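Dye type peroxidase A (Streptomyces lividans 1326, PDB 6GZW) is a haem-containing dye-decolourising peroxidase that probably uses hydrogen peroxide to oxidise dyes and other organic substrates. Local coordinates at residues His31-Asp36 with Ala153-Gln158. Sequence-based numbering, arbitrary orientation.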
ATOM      1  N   HIS A  31       8.224  -3.482   0.090  1.00 10.23           N
ATOM      2  CA  HIS A  31       8.189  -4.317  -1.095  1.00 10.25           C
ATOM      3  C   HIS A  31       9.263  -5.397  -0.912  1.00  9.99           C
ATOM      4  O   HIS A  31      10.435  -5.058  -0.704  1.00 10.21           O
ATOM      5  CB  HIS A  31       8.498  -3.518  -2.359  1.00 10.19           C
ATOM      6  CG  HIS A  31       7.597  -2.342  -2.608  1.00 10.11           C
ATOM      7  ND1 HIS A  31       6.271  -2.461  -2.975  1.00  9.76           N
ATOM      8  CD2 HIS A  31       7.853  -1.013  -2.559  1.00 10.11           C
ATOM      9  CE1 HIS A  31       5.759  -1.250  -3.151  1.00  9.85           C
ATOM     10  NE2 HIS A  31       6.704  -0.351  -2.930  1.00 10.10           N
ATOM     11  N   LEU A  32       8.864  -6.655  -0.986  1.00 10.41           N
ATOM     12  CA  LEU A  32       9.802  -7.778  -0.989  1.00 10.82           C
ATOM     13  C   LEU A  32       9.848  -8.311  -2.409  1.00 11.52           C
ATOM     14  O   LEU A  32       8.805  -8.440  -3.038  1.00 12.00           O
ATOM     15  CB  LEU A  32       9.351  -8.892  -0.069  1.00 11.40           C
ATOM     16  CG  LEU A  32       9.001  -8.546   1.384  1.00 12.16           C
ATOM     17  CD1 LEU A  32       8.716  -9.789   2.219  1.00 12.80           C
ATOM     18  CD2 LEU A  32      10.086  -7.701   2.039  1.00 12.32           C
ATOM     19  N   VAL A  33      11.037  -8.618  -2.930  1.00 11.93           N
ATOM     20  CA  VAL A  33      11.138  -9.123  -4.290  1.00 12.61           C
ATOM     21  C   VAL A  33      12.234 -10.184  -4.338  1.00 13.12           C
ATOM     22  O   VAL A  33      13.224 -10.059  -3.628  1.00 14.22           O
ATOM     23  CB  VAL A  33      11.358  -7.956  -5.277  1.00 13.77           C
ATOM     24  CG1 VAL A  33      12.520  -7.080  -4.873  1.00 15.35           C
ATOM     25  CG2 VAL A  33      11.460  -8.426  -6.717  1.00 13.69           C
ATOM     26  N   ALA A  34      11.985 -11.267  -5.074  1.00 12.59           N
ATOM     27  CA  ALA A  34      12.978 -12.272  -5.363  1.00 12.61           C
ATOM     28  C   ALA A  34      13.296 -12.252  -6.851  1.00 12.94           C
ATOM     29  O   ALA A  34      12.400 -12.051  -7.676  1.00 13.15           O
ATOM     30  CB  ALA A  34      12.484 -13.643  -4.919  1.00 12.73           C
ATOM     31  N   PHE A  35      14.573 -12.467  -7.185  1.00 12.73           N
ATOM     32  CA  PHE A  35      15.045 -12.536  -8.556  1.00 12.69           C
ATOM     33  C   PHE A  35      15.700 -13.896  -8.806  1.00 13.27           C
ATOM     34  O   PHE A  35      16.340 -14.430  -7.880  1.00 12.52           O
ATOM     35  CB  PHE A  35      16.092 -11.449  -8.826  1.00 12.64           C
ATOM     36  CG  PHE A  35      15.572 -10.050  -8.750  1.00 12.39           C
ATOM     37  CD1 PHE A  35      15.549  -9.378  -7.537  1.00 12.17           C
ATOM     38  CD2 PHE A  35      15.170  -9.352  -9.888  1.00 12.29           C
ATOM     39  CE1 PHE A  35      15.102  -8.074  -7.421  1.00 12.12           C
ATOM     40  CE2 PHE A  35      14.712  -8.025  -9.776  1.00 12.81           C
ATOM     41  CZ  PHE A  35      14.671  -7.394  -8.535  1.00 12.46           C
ATOM     42  N   ASP A  36      15.541 -14.433 -10.010  1.00 13.77           N
ATOM     43  CA  ASP A  36      16.347 -15.565 -10.480  1.00 14.14           C
ATOM     44  C   ASP A  36      17.336 -15.133 -11.530  1.00 14.55           C
ATOM     45  O   ASP A  36      17.012 -14.372 -12.448  1.00 15.19           O
ATOM     46  CB  ASP A  36      15.479 -16.683 -11.049  1.00 14.22           C
ATOM     47  CG  ASP A  36      14.713 -17.429  -9.970  1.00 14.13           C
ATOM     48  OD1 ASP A  36      15.207 -17.523  -8.837  1.00 14.17           O
ATOM     49  OD2 ASP A  36      13.630 -17.964 -10.283  1.00 15.02           O
ATOM     50  N   ALA A 153      19.016 -10.847 -14.412  1.00 17.04           N
ATOM     51  CA  ALA A 153      18.055 -11.559 -13.573  1.00 16.46           C
ATOM     52  C   ALA A 153      16.634 -11.153 -13.920  1.00 15.05           C
ATOM     53  O   ALA A 153      16.438 -10.105 -14.547  1.00 17.27           O
ATOM     54  CB  ALA A 153      18.342 -11.291 -12.109  1.00 15.80           C
ATOM     55  N   ARG A 154      15.687 -12.037 -13.605  1.00 15.19           N
ATOM     56  CA  ARG A 154      14.252 -11.791 -13.818  1.00 14.80           C
ATOM     57  C   ARG A 154      13.591 -11.771 -12.444  1.00 14.06           C
ATOM     58  O   ARG A 154      14.075 -12.436 -11.509  1.00 13.04           O
ATOM     59  CB  ARG A 154      13.576 -12.865 -14.718  1.00 15.27           C
ATOM     60  CG  ARG A 154      13.511 -14.283 -14.148  1.00 16.23           C
ATOM     61  CD  ARG A 154      12.779 -15.284 -15.024  1.00 17.89           C
ATOM     62  NE  ARG A 154      11.385 -14.861 -15.196  1.00 18.26           N
ATOM     63  CZ  ARG A 154      10.348 -15.170 -14.406  1.00 19.22           C
ATOM     64  NH1 ARG A 154      10.463 -15.968 -13.347  1.00 20.61           N
ATOM     65  NH2 ARG A 154       9.154 -14.648 -14.680  1.00 19.61           N
ATOM     66  N   VAL A 155      12.500 -11.013 -12.324  1.00 13.92           N
ATOM     67  CA  VAL A 155      11.654 -11.049 -11.133  1.00 13.28           C
ATOM     68  C   VAL A 155      10.985 -12.404 -11.065  1.00 12.87           C
ATOM     69  O   VAL A 155      10.240 -12.811 -11.976  1.00 13.87           O
ATOM     70  CB  VAL A 155      10.597  -9.932 -11.162  1.00 13.36           C
ATOM     71  CG1 VAL A 155       9.609 -10.050 -10.002  1.00 13.26           C
ATOM     72  CG2 VAL A 155      11.278  -8.581 -11.144  1.00 14.12           C
ATOM     73  N   ARG A 156      11.268 -13.114  -9.979  1.00 11.66           N
ATOM     74  CA  ARG A 156      10.621 -14.386  -9.694  1.00 12.38           C
ATOM     75  C   ARG A 156       9.274 -14.159  -8.994  1.00 11.76           C
ATOM     76  O   ARG A 156       8.266 -14.744  -9.356  1.00 12.01           O
ATOM     77  CB  ARG A 156      11.544 -15.249  -8.813  1.00 13.16           C
ATOM     78  CG  ARG A 156      10.978 -16.616  -8.488  1.00 14.51           C
ATOM     79  CD  ARG A 156      11.870 -17.398  -7.531  1.00 14.46           C
ATOM     80  NE  ARG A 156      11.208 -18.658  -7.222  1.00 16.16           N
ATOM     81  CZ  ARG A 156      11.171 -19.722  -8.010  1.00 16.65           C
ATOM     82  NH1 ARG A 156      11.859 -19.744  -9.151  1.00 17.06           N
ATOM     83  NH2 ARG A 156      10.459 -20.776  -7.645  1.00 18.07           N
ATOM     84  N   TRP A 157       9.292 -13.323  -7.972  1.00 11.40           N
ATOM     85  CA  TRP A 157       8.074 -12.967  -7.227  1.00 10.68           C
ATOM     86  C   TRP A 157       8.240 -11.626  -6.540  1.00 10.57           C
ATOM     87  O   TRP A 157       9.349 -11.149  -6.328  1.00 10.27           O
ATOM     88  CB  TRP A 157       7.624 -14.049  -6.229  1.00 10.91           C
ATOM     89  CG  TRP A 157       8.580 -14.460  -5.159  1.00 11.06           C
ATOM     90  CD1 TRP A 157       9.350 -15.562  -5.158  1.00 12.25           C
ATOM     91  CD2 TRP A 157       8.821 -13.799  -3.899  1.00 11.49           C
ATOM     92  NE1 TRP A 157      10.077 -15.643  -3.986  1.00 12.23           N
ATOM     93  CE2 TRP A 157       9.763 -14.572  -3.192  1.00 11.94           C
ATOM     94  CE3 TRP A 157       8.337 -12.638  -3.303  1.00 11.14           C
ATOM     95  CZ2 TRP A 157      10.239 -14.205  -1.938  1.00 12.15           C
ATOM     96  CZ3 TRP A 157       8.804 -12.272  -2.061  1.00 11.54           C
ATOM     97  CH2 TRP A 157       9.759 -13.058  -1.389  1.00 11.96           C
ATOM     98  N   GLN A 158       7.123 -10.987  -6.247  1.00  9.72           N
ATOM     99  CA  GLN A 158       7.171  -9.676  -5.599  1.00 10.31           C
ATOM    100  C   GLN A 158       5.897  -9.462  -4.821  1.00 10.59           C
ATOM    101  O   GLN A 158       4.780  -9.783  -5.329  1.00 10.43           O
ATOM    102  CB  GLN A 158       7.399  -8.564  -6.626  1.00 11.40           C
ATOM    103  CG  GLN A 158       7.736  -7.194  -6.015  1.00 12.16           C
ATOM    104  CD  GLN A 158       6.513  -6.343  -5.776  1.00 12.70           C
ATOM    105  OE1 GLN A 158       5.784  -6.070  -6.704  1.00 12.57           O
ATOM    106  NE2 GLN A 158       6.326  -5.871  -4.554  1.00 13.52           N
TER
HETATM  107  O   HOH W   1      12.520 -17.853 -12.600  1.00 24.67           O
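Ala34 faces both Arg156 and Trp157, a classic beta bulge in the antiparallel pairing of strand 153-162, outermost in the Dyp-type peroxidase sheet within this chain, with strand 29-37, in the N-terminal ferredoxin-like half. The backbone evidence is Ala34 O, which accepts from Arg156 N at 2.8 Å and only weakly from Trp157 N, while Ala34 N donates to Trp157 O. The register slips by one: Trp157 lies on the face with Ala34 and Asp36, while the Arg156 side chain starts toward strand 29-37. The indole lies across Ala34: CB stands 3.4 Å from the centroid of the five-membered ring of Trp157 and 20° off its normal, a CH-pi contact, and Trp157 NE1 is bonded to Asn123 O. What folds the ring back over the neighbouring strand is chi1 of 59°, which sets Trp157 CG between its backbone N and carbonyl carbon. Arg156, by contrast, runs out fully extended from CG to NE, its aliphatic part passing beside the Asp36 carboxylate, with Arg156 CD 3.3 Å from Asp36 OD2. The planes of the two charged groups are 55° apart, yet Asp36 OD2 lies in the guanidinium plane and accepts from Arg156 NH1 at 2.8 Å through its syn lone pair. An alanine in place of Arg156 would probably leave the Asp36 carboxylate without this salt-bridge partner and cost the carbonyls of Ser122 and Lys119 the donors NE and NH2. Phe35 and Val155 diverge, yet Phe35 CE2 meets Val155 CG2 at 3.7 Å, and both pack on helix 135-149. A water bridges Asp36 OD2, 2.6 Å away, to NH1 of Arg154, whose NH2 reaches Ala312 O of the second subunit.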